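Local atomic coordinates of tail fiber protein (Acinetobacter phage AM24, PDB entry 5W5P), a protein that forms the trimeric tailspike of the phage and probably recognises, and perhaps cleaves, the capsular polysaccharide of its Acinetobacter baumannii host. Residues F391-S396 against E421-T426; T348-I353 against K381-Y386; A415-S420 against A437-A442; C492-N497 against T603-Y608; I334-E339 against I370-G375. One frame throughout, in Å; residues are numbered along the deposited sequence.

Contacts 1, 2, 3 and 5 lie in the elongated beta-helical body, while contact 4 lies in the C-terminal antiparallel sheet, its centre about 38 Å from that of contact 5. Contacts 4 and 5 are buried: the first is a regular antiparallel ladder, the second a parallel one interrupted by an asparagine pair. Contacts 1, 2 and 3 are partly buried loop pairings in which side chains do the work: a glutamine amide, a lysine-aspartate salt bridge, and an arginine stacked on a tyrosine with a histidine edge-to-face against a tryptophan. Contact 3 touches contacts 1, 2 and 5. Leu352 of contact 2 packs on both phenylalanines of contact 5, linking the loop after helix 346-349 to those buried strands.

Contact 1 of 5, residues F391-S396 against E421-T426; sequences FTASLS and EGQVVT
Gln423 and Phe391 run past each other in opposite senses, with the amide and ring planes 63° apart. The ring does not lie on the amide. Its CE2 corner comes to the base of the glutamine, where Phe391 CE2 is 3.5 Å from Gln423 CB and 3.4 Å from Gln423 O. Phe391 reaches this place because its CG sits between the backbone N and the carbonyl carbon (chi1 62°). At the tip of the same ring, Phe391 CZ meets Val424 CG2 at 3.6 Å; the methyl lies at the ring edge and in its plane, and the two side chains are roughly perpendicular.

The glutamine is bent at chi2, which brings its head beside the chain of 391-396. Gln423 OE1 accepts a hydrogen bond from Ala393 N on a lone pair at 2.8 Å (N-H...O 148°). The other end of the amide is tied within its own loop: Gln423 NE2 donates to Glu421 O at 3.1 Å, with the acceptor almost exactly in the amide plane. Both ends being engaged, the rotation of the amide is fixed. Thr392 runs alongside the glutamine, pointing the same way, and Ala393 CB rests 3.4 Å from Gln423 O. Farther along, Leu395 CD1 closes to 3.2 Å from Gly422 O.

The contact joins the loop that follows strand 389-390 to the loop that leads into strand 427-428. Val424 packs on Phe408 of strand 407-409, and Leu395 O accepts from Arg450 of the second subunit.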
# COMPACT_ATOMS: atom_id res chain seq x y z
N PHE A 391 1.42 7.24 22.25
CA PHE A 391 1.10 5.92 22.80
C PHE A 391 2.13 5.60 23.88
O PHE A 391 3.17 6.25 24.00
CB PHE A 391 1.09 4.84 21.72
CG PHE A 391 2.41 4.65 21.03
CD1 PHE A 391 2.75 5.41 19.92
CD2 PHE A 391 3.32 3.70 21.48
CE1 PHE A 391 3.97 5.23 19.28
CE2 PHE A 391 4.54 3.52 20.85
CZ PHE A 391 4.86 4.28 19.74
N THR A 392 1.82 4.57 24.67
CA THR A 392 2.75 4.02 25.65
C THR A 392 2.99 2.55 25.31
O THR A 392 2.05 1.76 25.22
CB THR A 392 2.21 4.16 27.07
OG1 THR A 392 1.74 5.50 27.28
CG2 THR A 392 3.28 3.84 28.09
N ALA A 393 4.26 2.20 25.09
CA ALA A 393 4.65 0.82 24.82
C ALA A 393 4.85 0.06 26.12
O ALA A 393 5.05 0.63 27.19
CB ALA A 393 5.93 0.78 23.98
N SER A 394 4.79 -1.27 26.02
CA SER A 394 4.96 -2.16 27.17
C SER A 394 6.41 -2.63 27.18
O SER A 394 6.76 -3.64 26.57
CB SER A 394 3.98 -3.32 27.10
OG SER A 394 4.29 -4.30 28.08
N LEU A 395 7.27 -1.89 27.89
CA LEU A 395 8.70 -2.14 27.85
C LEU A 395 9.28 -2.56 29.20
O LEU A 395 10.50 -2.51 29.38
CB LEU A 395 9.44 -0.91 27.33
CG LEU A 395 9.12 -0.49 25.89
CD1 LEU A 395 9.64 0.91 25.64
CD2 LEU A 395 9.73 -1.48 24.91
N SER A 396 8.44 -2.98 30.16
CA SER A 396 8.96 -3.35 31.47
C SER A 396 9.76 -4.65 31.41
O SER A 396 10.63 -4.88 32.26
CB SER A 396 7.82 -3.47 32.48
OG SER A 396 7.11 -4.69 32.32
N GLU A 421 8.39 9.81 23.35
CA GLU A 421 9.80 9.49 23.60
C GLU A 421 9.93 8.14 24.30
O GLU A 421 9.16 7.81 25.20
CB GLU A 421 10.45 10.59 24.43
CG GLU A 421 9.81 10.81 25.80
CD GLU A 421 8.96 12.07 25.86
OE1 GLU A 421 9.36 13.02 26.57
OE2 GLU A 421 7.89 12.11 25.21
N GLY A 422 10.92 7.36 23.85
CA GLY A 422 11.26 6.09 24.46
C GLY A 422 10.31 4.94 24.19
O GLY A 422 10.54 3.85 24.72
N GLN A 423 9.26 5.14 23.40
CA GLN A 423 8.26 4.11 23.18
C GLN A 423 8.45 3.37 21.87
O GLN A 423 7.66 2.47 21.56
CB GLN A 423 6.85 4.73 23.22
CG GLN A 423 6.57 5.53 24.47
CD GLN A 423 6.92 4.78 25.74
OE1 GLN A 423 6.28 3.80 26.10
NE2 GLN A 423 7.95 5.26 26.44
N VAL A 424 9.47 3.71 21.09
CA VAL A 424 9.76 3.08 19.81
C VAL A 424 11.16 2.49 19.88
O VAL A 424 12.09 3.12 20.40
CB VAL A 424 9.65 4.09 18.64
CG1 VAL A 424 10.31 3.53 17.39
CG2 VAL A 424 8.19 4.42 18.38
N VAL A 425 11.30 1.28 19.35
CA VAL A 425 12.56 0.55 19.39
C VAL A 425 13.25 0.53 18.03
O VAL A 425 14.46 0.72 17.95
CB VAL A 425 12.33 -0.88 19.94
CG1 VAL A 425 13.37 -1.82 19.40
CG2 VAL A 425 12.38 -0.86 21.46
N THR A 426 12.50 0.33 16.95
CA THR A 426 13.07 0.23 15.61
C THR A 426 12.54 1.36 14.74
O THR A 426 11.32 1.52 14.60
CB THR A 426 12.75 -1.12 14.96
OG1 THR A 426 13.16 -2.19 15.82
CG2 THR A 426 13.47 -1.25 13.62

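Contact 2 of 5, residues T348-I353 against K381-Y386; sequences TLKCLI and KADVNY
A salt bridge spans Lys350 and Asp383, whose side chains meet at about a right angle. The lysine runs out extended and turns only at its last torsion (chi4 -56°), which sets Lys350 NZ 3.0 Å from Asp383 OD2, on the syn lone pair of that oxygen. Lys350 CD also comes near the carboxylate and brushes Asn385 CB.

Hydrogen bonds within 381-386 shape the loop that presents the acid. Asp383 OD1 accepts from Asn385 N, two residues on, at 3.0 Å, an Asx turn; the N-H comes from above the carboxylate plane. Over the same residues runs a type I beta turn, with Tyr386 N bound to Asp383 O at 3.0 Å.

Packing centres on Tyr386. With CG anti to the backbone N (chi1 177°), the ring is laid along the backbone of 350-352. Tyr386 CD1 approaches Lys350 O to 3.0 Å, and Tyr386 CE1 lies 3.6 Å from Cys351 CA. At the hydroxyl end Tyr386 OH lies 3.5 Å from Leu352 CG, while the polar partner of that hydroxyl is Asp388. A CA-H...O contact from Tyr386 CA to Lys350 O, at 3.5 Å, adds to the fit just where Lys350 leaves helix 346-349 with positive phi.

Each carboxylate oxygen of Asp383 thus has its own task, one holding the turn and the other the lysine, an environment that would probably favour the ionised acid. Lys390 NZ donates to Leu349 O and Asn385 O, so a second lysine ties carbonyls of both segments.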
# COMPACT_ATOMS: atom_id res chain seq x y z
N THR A 348 -6.03 19.57 22.42
CA THR A 348 -6.03 18.96 23.75
C THR A 348 -5.18 17.69 23.80
O THR A 348 -4.34 17.54 24.69
CB THR A 348 -7.47 18.66 24.19
OG1 THR A 348 -8.19 19.89 24.32
CG2 THR A 348 -7.47 17.95 25.53
N LEU A 349 -5.39 16.77 22.85
CA LEU A 349 -4.59 15.55 22.82
C LEU A 349 -3.17 15.81 22.35
O LEU A 349 -2.27 15.03 22.69
CB LEU A 349 -5.26 14.51 21.92
CG LEU A 349 -6.68 14.13 22.33
CD1 LEU A 349 -7.24 13.06 21.42
CD2 LEU A 349 -6.72 13.69 23.79
N LYS A 350 -2.95 16.88 21.58
CA LYS A 350 -1.63 17.28 21.10
C LYS A 350 -0.95 16.15 20.33
O LYS A 350 0.20 15.79 20.57
CB LYS A 350 -0.75 17.78 22.24
CG LYS A 350 -1.26 19.06 22.87
CD LYS A 350 -0.35 19.53 23.98
CE LYS A 350 -0.84 20.83 24.59
NZ LYS A 350 -0.99 21.90 23.57
N CYS A 351 -1.69 15.58 19.38
CA CYS A 351 -1.17 14.53 18.52
C CYS A 351 -2.08 14.39 17.31
O CYS A 351 -3.26 14.75 17.35
CB CYS A 351 -1.06 13.20 19.27
SG CYS A 351 -2.62 12.40 19.68
N LEU A 352 -1.50 13.88 16.22
CA LEU A 352 -2.28 13.55 15.04
C LEU A 352 -2.91 12.17 15.14
O LEU A 352 -4.01 11.95 14.63
CB LEU A 352 -1.40 13.63 13.79
CG LEU A 352 -1.34 15.01 13.13
CD1 LEU A 352 -0.28 15.03 12.06
CD2 LEU A 352 -2.71 15.38 12.56
N ILE A 353 -2.22 11.24 15.79
CA ILE A 353 -2.70 9.88 15.96
C ILE A 353 -2.44 9.45 17.40
O ILE A 353 -1.35 9.68 17.94
CB ILE A 353 -2.03 8.89 14.98
CG1 ILE A 353 -2.44 9.22 13.55
CG2 ILE A 353 -2.39 7.46 15.34
CD1 ILE A 353 -1.62 8.49 12.51
N LYS A 381 5.51 22.85 16.41
CA LYS A 381 6.93 22.65 16.14
C LYS A 381 7.75 22.70 17.42
O LYS A 381 8.73 21.94 17.55
CB LYS A 381 7.42 23.70 15.14
CG LYS A 381 6.84 23.52 13.75
CD LYS A 381 7.25 24.65 12.84
CE LYS A 381 6.65 24.48 11.45
NZ LYS A 381 6.99 25.64 10.58
N ALA A 382 7.38 23.54 18.38
CA ALA A 382 8.14 23.73 19.62
C ALA A 382 7.37 23.31 20.87
O ALA A 382 7.81 23.60 21.98
CB ALA A 382 8.57 25.19 19.75
N ASP A 383 6.23 22.64 20.71
CA ASP A 383 5.42 22.17 21.83
C ASP A 383 6.02 20.87 22.36
O ASP A 383 5.86 19.82 21.73
CB ASP A 383 3.98 21.98 21.38
CG ASP A 383 3.02 21.75 22.54
OD1 ASP A 383 3.46 21.32 23.63
OD2 ASP A 383 1.80 21.97 22.35
N VAL A 384 6.68 20.93 23.52
CA VAL A 384 7.35 19.76 24.07
C VAL A 384 6.37 18.65 24.41
O VAL A 384 6.78 17.49 24.56
CB VAL A 384 8.21 20.12 25.30
CG1 VAL A 384 9.13 21.29 24.99
CG2 VAL A 384 7.34 20.42 26.52
N ASN A 385 5.08 18.97 24.54
CA ASN A 385 4.08 17.97 24.87
C ASN A 385 3.41 17.39 23.63
O ASN A 385 2.47 16.60 23.77
CB ASN A 385 3.02 18.56 25.80
CG ASN A 385 3.50 18.63 27.24
OD1 ASN A 385 3.78 17.61 27.86
ND2 ASN A 385 3.62 19.85 27.76
N TYR A 386 3.87 17.74 22.44
CA TYR A 386 3.29 17.24 21.20
C TYR A 386 4.12 16.11 20.62
O TYR A 386 5.36 16.14 20.66
CB TYR A 386 3.17 18.36 20.15
CG TYR A 386 2.62 17.86 18.83
CD1 TYR A 386 1.26 17.85 18.59
CD2 TYR A 386 3.47 17.35 17.85
CE1 TYR A 386 0.74 17.37 17.40
CE2 TYR A 386 2.96 16.87 16.66
CZ TYR A 386 1.60 16.88 16.44
OH TYR A 386 1.11 16.39 15.25

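Contact 3 of 5, residues A415-S420 against A437-A442; sequences AYRMWS and ARRHQA
The guanidinium of Arg439 lies flat on one face of the Tyr416 ring, centres 3.9 Å apart and planes only 7° from parallel, a stacked cation-pi pair. A bend at chi3 brings the group down on the ring, and Arg439 NH1, above the ring near its rim, donates to a lone pair of Tyr416 O at 2.8 Å. His440 turns its edge to Trp419: His440 CD2 stands over the centre of the indole face in an edge-to-face pair, the His440 centroid 4.5 Å from that of the six-membered ring of Trp419 and the planes at 55°, while Ala442 CB touches the indole edge. One face of the imidazole receives Arg417 CG in a CH-pi contact.

At the imidazole edge, Met418 N donates to His440 NE2 at 2.9 Å, nearly straight at 174°. His440 ND1 in turn donates to Ala437 O, consistent with a neutral ring carrying its proton on ND1. Arg417 grips a single atom side-on: Arg417 NE and NH2 approach Arg439 O at 3.1 and 2.9 Å from the same face of the carbonyl. A water bridges Trp419 NE1 and His440 O.

Segment 415-420 lies in the loop between strands 412-413 and 427-428, and its Met418 and Ser420 make backbone bonds to Val389. The 3-10 turn 438-440 follows strand 431-432 and meets the second subunit, where Arg438 forms a salt bridge with Asp454.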
# COMPACT_ATOMS: atom_id res chain seq x y z
N ALA A 415 7.55 18.56 13.42
CA ALA A 415 6.98 18.82 14.73
C ALA A 415 8.05 18.57 15.80
O ALA A 415 9.17 18.15 15.51
CB ALA A 415 5.75 17.94 14.95
N TYR A 416 7.69 18.86 17.05
CA TYR A 416 8.64 18.61 18.13
C TYR A 416 9.03 17.14 18.19
O TYR A 416 10.21 16.81 18.33
CB TYR A 416 8.05 19.07 19.47
CG TYR A 416 9.10 19.13 20.55
CD1 TYR A 416 10.02 20.17 20.59
CD2 TYR A 416 9.19 18.13 21.51
CE1 TYR A 416 10.99 20.23 21.57
CE2 TYR A 416 10.17 18.18 22.49
CZ TYR A 416 11.06 19.23 22.51
OH TYR A 416 12.03 19.29 23.49
N ARG A 417 8.05 16.24 18.06
CA ARG A 417 8.32 14.82 18.10
C ARG A 417 7.42 14.10 17.11
O ARG A 417 6.30 14.54 16.83
CB ARG A 417 8.12 14.24 19.50
CG ARG A 417 9.35 14.32 20.39
CD ARG A 417 9.18 13.48 21.64
NE ARG A 417 10.36 13.52 22.49
CZ ARG A 417 10.52 14.35 23.52
NH1 ARG A 417 9.56 15.22 23.83
NH2 ARG A 417 11.63 14.30 24.23
N MSE A 418 7.91 12.97 16.61
CA MSE A 418 7.11 12.13 15.74
C MSE A 418 6.35 11.08 16.55
O MSE A 418 5.27 10.64 16.15
CB MSE A 418 7.99 11.46 14.68
CG MSE A 418 7.19 10.87 13.54
SE MSE A 418 8.29 9.80 12.34
CE MSE A 418 9.36 11.24 11.56
N TRP A 419 6.92 10.68 17.69
CA TRP A 419 6.29 9.69 18.55
C TRP A 419 6.67 9.97 20.00
O TRP A 419 7.60 10.73 20.29
CB TRP A 419 6.67 8.26 18.15
CG TRP A 419 8.14 7.97 18.22
CD1 TRP A 419 8.86 7.68 19.35
CD2 TRP A 419 9.07 7.93 17.13
NE1 TRP A 419 10.18 7.46 19.02
CE2 TRP A 419 10.33 7.61 17.67
CE3 TRP A 419 8.96 8.13 15.76
CZ2 TRP A 419 11.47 7.49 16.88
CZ3 TRP A 419 10.09 8.02 14.98
CH2 TRP A 419 11.33 7.70 15.54
N SER A 420 5.92 9.36 20.92
CA SER A 420 6.21 9.50 22.34
C SER A 420 7.62 8.99 22.63
O SER A 420 8.00 7.89 22.22
CB SER A 420 5.19 8.72 23.17
OG SER A 420 3.88 9.21 23.00
N ALA A 437 16.61 13.43 15.92
CA ALA A 437 16.21 12.07 16.25
C ALA A 437 16.48 11.73 17.71
O ALA A 437 15.73 10.96 18.32
CB ALA A 437 16.92 11.08 15.33
N ARG A 438 17.55 12.29 18.28
CA ARG A 438 17.97 11.90 19.62
C ARG A 438 16.89 12.18 20.66
O ARG A 438 16.74 11.42 21.63
CB ARG A 438 19.27 12.63 19.99
CG ARG A 438 19.93 12.11 21.24
CD ARG A 438 21.21 12.87 21.57
NE ARG A 438 22.26 12.66 20.58
CZ ARG A 438 23.03 11.58 20.53
NH1 ARG A 438 22.85 10.61 21.42
NH2 ARG A 438 23.97 11.46 19.60
N ARG A 439 16.11 13.25 20.47
CA ARG A 439 15.05 13.64 21.39
C ARG A 439 13.99 12.55 21.55
O ARG A 439 13.28 12.53 22.57
CB ARG A 439 14.44 14.95 20.88
CG ARG A 439 13.00 15.23 21.24
CD ARG A 439 12.47 16.41 20.46
NE ARG A 439 13.43 17.51 20.42
CZ ARG A 439 13.35 18.55 19.58
NH1 ARG A 439 12.35 18.64 18.72
NH2 ARG A 439 14.27 19.50 19.62
N HIS A 440 13.87 11.64 20.59
CA HIS A 440 12.88 10.57 20.68
C HIS A 440 13.32 9.44 21.60
O HIS A 440 12.50 8.55 21.89
CB HIS A 440 12.58 10.02 19.29
CG HIS A 440 11.98 11.04 18.36
ND1 HIS A 440 12.70 12.11 17.87
CD2 HIS A 440 10.73 11.15 17.86
CE1 HIS A 440 11.91 12.84 17.11
NE2 HIS A 440 10.72 12.28 17.08
N GLN A 441 14.57 9.45 22.08
CA GLN A 441 15.12 8.39 22.93
C GLN A 441 14.98 7.02 22.28
O GLN A 441 14.64 6.03 22.93
CB GLN A 441 14.48 8.39 24.32
CG GLN A 441 14.25 9.76 24.92
CD GLN A 441 15.53 10.54 25.10
OE1 GLN A 441 16.57 9.97 25.43
NE2 GLN A 441 15.46 11.85 24.88
N ALA A 442 15.24 6.95 20.98
CA ALA A 442 15.07 5.69 20.28
C ALA A 442 16.41 5.17 19.77
O ALA A 442 17.32 5.95 19.49
CB ALA A 442 14.10 5.84 19.10
O HOH W 1 11.64 5.64 21.11

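Contact 4 of 5, residues C492-N497 against T603-Y608; sequences CTADMN and TTMTIY
Cys492 starts the pairing by setting its CB 3.8 Å from Tyr608 O. Thr493 and Tyr608 form a hydrogen-bonded antiparallel pair, with Tyr608 N only 2.7 Å from Thr493 O. Thr493 OG1 accepts from Asn497 ND2 of the second subunit and also gives a hydrogen to a water held by Tyr608 O. Ala494 faces Ile607 in a non-hydrogen-bonded pair; its methyl touches both Ile607 CG1 and Met605 CE, the latter at 3.7 Å. Strands 492-503 and 598-608 lie next to each other in the C-terminal five-stranded antiparallel sheet, through which the three subunits also meet. Asp495, bonded through its backbone to Thr606, sends OD2 to Tyr608 OH at 2.7 Å. The hydroxyl comes from above the carboxylate plane, which is turned 73° from the ring, and Lys516 of the second subunit binds OD1. On the opposite face Met496 and Met605, both selenomethionine here, run side by side, CG to CG 3.8 Å; bent at chi3, Met496 brings its CE to 3.6 Å from Thr603 CG2. Asn497 closes the pairing with Thr604, Asn497 N to Thr604 O at 2.9 Å; Asn497 OD1 accepts from Lys516 of its own chain and ND2 donates to Thr493 OG1 of the third subunit.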
# COMPACT_ATOMS: atom_id res chain seq x y z
N CYS A 492 39.26 2.58 6.57
CA CYS A 492 38.21 2.08 7.46
C CYS A 492 38.87 1.28 8.58
O CYS A 492 40.07 0.98 8.53
CB CYS A 492 37.19 1.22 6.71
SG CYS A 492 37.89 -0.24 5.91
N THR A 493 38.08 0.96 9.59
CA THR A 493 38.47 0.05 10.65
C THR A 493 37.40 -1.02 10.78
O THR A 493 36.29 -0.88 10.25
CB THR A 493 38.67 0.78 11.99
OG1 THR A 493 37.49 1.51 12.33
CG2 THR A 493 39.85 1.73 11.88
N ALA A 494 37.74 -2.10 11.48
CA ALA A 494 36.86 -3.26 11.51
C ALA A 494 37.27 -4.20 12.63
O ALA A 494 38.42 -4.21 13.08
CB ALA A 494 36.87 -4.01 10.17
N ASP A 495 36.30 -5.00 13.08
CA ASP A 495 36.51 -6.12 13.98
C ASP A 495 36.35 -7.43 13.22
O ASP A 495 35.67 -7.49 12.19
CB ASP A 495 35.52 -6.08 15.15
CG ASP A 495 35.71 -4.88 16.05
OD1 ASP A 495 36.79 -4.24 15.99
OD2 ASP A 495 34.78 -4.57 16.83
N MSE A 496 36.97 -8.48 13.74
CA MSE A 496 36.87 -9.81 13.15
C MSE A 496 36.54 -10.87 14.19
O MSE A 496 37.22 -10.98 15.21
CB MSE A 496 38.18 -10.18 12.45
CG MSE A 496 38.39 -9.55 11.09
SE MSE A 496 40.06 -10.16 10.27
CE MSE A 496 39.43 -11.81 9.45
N ASN A 497 35.49 -11.63 13.94
CA ASN A 497 35.14 -12.81 14.73
C ASN A 497 35.43 -14.03 13.87
O ASN A 497 34.67 -14.34 12.95
CB ASN A 497 33.67 -12.76 15.17
CG ASN A 497 33.33 -13.85 16.17
OD1 ASN A 497 33.43 -13.65 17.38
ND2 ASN A 497 32.92 -15.01 15.67
N THR A 603 34.22 -16.59 9.38
CA THR A 603 34.60 -15.24 9.75
C THR A 603 33.42 -14.29 9.60
O THR A 603 32.79 -14.25 8.54
CB THR A 603 35.77 -14.74 8.89
OG1 THR A 603 36.89 -15.62 9.05
CG2 THR A 603 36.16 -13.34 9.30
N THR A 604 33.14 -13.52 10.65
CA THR A 604 32.13 -12.47 10.61
C THR A 604 32.80 -11.15 10.98
O THR A 604 33.41 -11.04 12.05
CB THR A 604 30.97 -12.76 11.56
OG1 THR A 604 30.33 -13.98 11.18
CG2 THR A 604 29.94 -11.64 11.50
N MSE A 605 32.69 -10.16 10.10
CA MSE A 605 33.34 -8.87 10.33
C MSE A 605 32.34 -7.77 10.67
O MSE A 605 31.22 -7.75 10.15
CB MSE A 605 34.16 -8.47 9.10
CG MSE A 605 35.33 -9.40 8.82
SE MSE A 605 36.51 -8.77 7.39
CE MSE A 605 37.16 -7.13 8.25
N THR A 606 32.75 -6.86 11.55
CA THR A 606 32.01 -5.65 11.90
C THR A 606 32.85 -4.47 11.43
O THR A 606 33.84 -4.12 12.07
CB THR A 606 31.75 -5.57 13.41
OG1 THR A 606 31.10 -6.76 13.87
CG2 THR A 606 30.89 -4.36 13.75
N ILE A 607 32.48 -3.86 10.30
CA ILE A 607 33.28 -2.81 9.67
C ILE A 607 32.75 -1.45 10.08
O ILE A 607 31.55 -1.17 9.94
CB ILE A 607 33.29 -2.96 8.14
CG1 ILE A 607 33.89 -4.31 7.74
CG2 ILE A 607 34.06 -1.81 7.50
CD1 ILE A 607 33.26 -4.91 6.49
N TYR A 608 33.63 -0.59 10.58
CA TYR A 608 33.30 0.78 10.94
C TYR A 608 33.81 1.68 9.81
O TYR A 608 35.01 1.94 9.70
CB TYR A 608 33.92 1.16 12.29
CG TYR A 608 33.65 0.14 13.37
CD1 TYR A 608 32.46 0.17 14.10
CD2 TYR A 608 34.57 -0.86 13.65
CE1 TYR A 608 32.20 -0.77 15.08
CE2 TYR A 608 34.32 -1.80 14.63
CZ TYR A 608 33.14 -1.76 15.34
OH TYR A 608 32.90 -2.70 16.32
O HOH W 2 36.13 3.90 11.17

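Contact 5 of 5, residues I334-E339 against I370-G375; sequences IGNYFE and IGNQFG
Two neighbouring coils of a parallel beta-helix stack here, each running through a strand, a tight bend at Gly335 or Gly371 and an asparagine into a second strand. Before the bend Ile334 pairs with Ile370, and Gly335 N bonds to Ile370 O at 2.8 Å. Both glycines take positive phi and turn the chain.

At the bend Asn336 and Asn372 lie side by side, pointing the same way, their amides 20° from parallel. Asn372 OD1 accepts from Asn336 N at 2.9 Å, the donor standing above the carbonyl plane, and weakly from Asn336 ND2 at 3.2 Å. The buried amides have further partners: Asn336 ND2 binds Cys311 O, and Asn372 ND2 reaches Asn411 OD1 on the next coil. After the bend the parallel ladder resumes, with Gln373 N to Asn336 O at 3.1 Å, Phe338 N to Gln373 O at 3.0 Å and Gly375 N to Phe338 O at 2.9 Å.

Phe338 and Phe374 share one first torsion (chi1 -57°), which sends both rings the same way. The planes stay within 8° of parallel but are slid apart, centroids 5.4 Å, so the rings barely overlap, Phe338 CD2 lying 3.6 Å from Phe374 CD1. Leu352 packs against both rings. Across the sheet from them, Ile334 and Ile370 point toward the other two subunits, where Ile334 meets its own counterparts.

Like residues stacked coil upon coil, an asparagine ladder at the bend beside a row of phenylalanines, are characteristic of parallel beta-helices such as those of phage tailspikes.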
# COMPACT_ATOMS: atom_id res chain seq x y z
N ILE A 334 0.44 4.22 5.73
CA ILE A 334 1.42 4.34 4.65
C ILE A 334 1.08 5.56 3.81
O ILE A 334 0.02 5.62 3.17
CB ILE A 334 1.47 3.07 3.78
CG1 ILE A 334 1.57 1.82 4.66
CG2 ILE A 334 2.60 3.17 2.75
CD1 ILE A 334 1.80 0.54 3.88
N GLY A 335 1.98 6.54 3.80
CA GLY A 335 1.93 7.60 2.81
C GLY A 335 0.87 8.65 3.01
O GLY A 335 0.44 9.28 2.05
N ASN A 336 0.42 8.86 4.25
CA ASN A 336 -0.55 9.92 4.49
C ASN A 336 0.08 11.29 4.31
O ASN A 336 1.30 11.47 4.39
CB ASN A 336 -1.16 9.79 5.88
CG ASN A 336 -2.11 8.62 5.99
OD1 ASN A 336 -3.11 8.56 5.27
ND2 ASN A 336 -1.80 7.68 6.87
N TYR A 337 -0.78 12.28 4.06
CA TYR A 337 -0.38 13.67 3.85
C TYR A 337 -1.07 14.50 4.93
O TYR A 337 -2.28 14.73 4.86
CB TYR A 337 -0.76 14.13 2.44
CG TYR A 337 -0.44 15.57 2.08
CD1 TYR A 337 -1.23 16.61 2.54
CD2 TYR A 337 0.63 15.88 1.25
CE1 TYR A 337 -0.96 17.92 2.21
CE2 TYR A 337 0.91 17.19 0.91
CZ TYR A 337 0.11 18.21 1.39
OH TYR A 337 0.38 19.52 1.05
N PHE A 338 -0.29 14.93 5.92
CA PHE A 338 -0.77 15.82 6.97
C PHE A 338 -0.16 17.20 6.78
O PHE A 338 1.04 17.33 6.53
CB PHE A 338 -0.42 15.28 8.35
CG PHE A 338 -0.95 13.90 8.62
CD1 PHE A 338 -2.27 13.72 9.00
CD2 PHE A 338 -0.12 12.79 8.51
CE1 PHE A 338 -2.76 12.45 9.26
CE2 PHE A 338 -0.61 11.52 8.77
CZ PHE A 338 -1.93 11.35 9.15
N GLU A 339 -1.00 18.23 6.90
CA GLU A 339 -0.54 19.61 6.70
C GLU A 339 -1.37 20.56 7.55
O GLU A 339 -2.58 20.67 7.35
CB GLU A 339 -0.64 20.00 5.22
CG GLU A 339 -0.14 21.40 4.91
CD GLU A 339 1.31 21.60 5.33
OE1 GLU A 339 2.14 20.70 5.09
OE2 GLU A 339 1.62 22.67 5.90
N ILE A 370 4.91 4.15 7.47
CA ILE A 370 5.83 4.24 6.34
C ILE A 370 5.45 5.45 5.50
O ILE A 370 4.31 5.57 5.05
CB ILE A 370 5.80 2.96 5.47
CG1 ILE A 370 6.07 1.73 6.34
CG2 ILE A 370 6.80 3.07 4.34
CD1 ILE A 370 5.85 0.43 5.62
N GLY A 371 6.42 6.35 5.31
CA GLY A 371 6.30 7.38 4.28
C GLY A 371 5.24 8.44 4.50
O GLY A 371 4.74 9.01 3.53
N ASN A 372 4.88 8.73 5.75
CA ASN A 372 3.95 9.81 6.04
C ASN A 372 4.68 11.14 6.11
O ASN A 372 5.87 11.20 6.46
CB ASN A 372 3.23 9.55 7.36
CG ASN A 372 2.48 8.23 7.37
OD1 ASN A 372 1.36 8.15 6.88
ND2 ASN A 372 3.11 7.19 7.91
N GLN A 373 3.98 12.21 5.77
CA GLN A 373 4.46 13.57 6.02
C GLN A 373 3.62 14.17 7.13
O GLN A 373 2.41 14.36 6.97
CB GLN A 373 4.39 14.45 4.78
CG GLN A 373 4.67 15.91 5.08
CD GLN A 373 4.35 16.83 3.92
OE1 GLN A 373 3.27 17.42 3.85
NE2 GLN A 373 5.31 16.99 3.01
N PHE A 374 4.27 14.48 8.25
CA PHE A 374 3.61 15.13 9.37
C PHE A 374 3.95 16.62 9.35
O PHE A 374 4.77 17.12 10.12
CB PHE A 374 4.03 14.48 10.68
CG PHE A 374 3.76 13.01 10.76
CD1 PHE A 374 2.47 12.53 10.95
CD2 PHE A 374 4.80 12.09 10.67
CE1 PHE A 374 2.22 11.17 11.04
CE2 PHE A 374 4.56 10.72 10.76
CZ PHE A 374 3.27 10.26 10.94
N GLY A 375 3.29 17.33 8.43
CA GLY A 375 3.49 18.77 8.31
C GLY A 375 2.72 19.54 9.36
O GLY A 375 1.49 19.67 9.27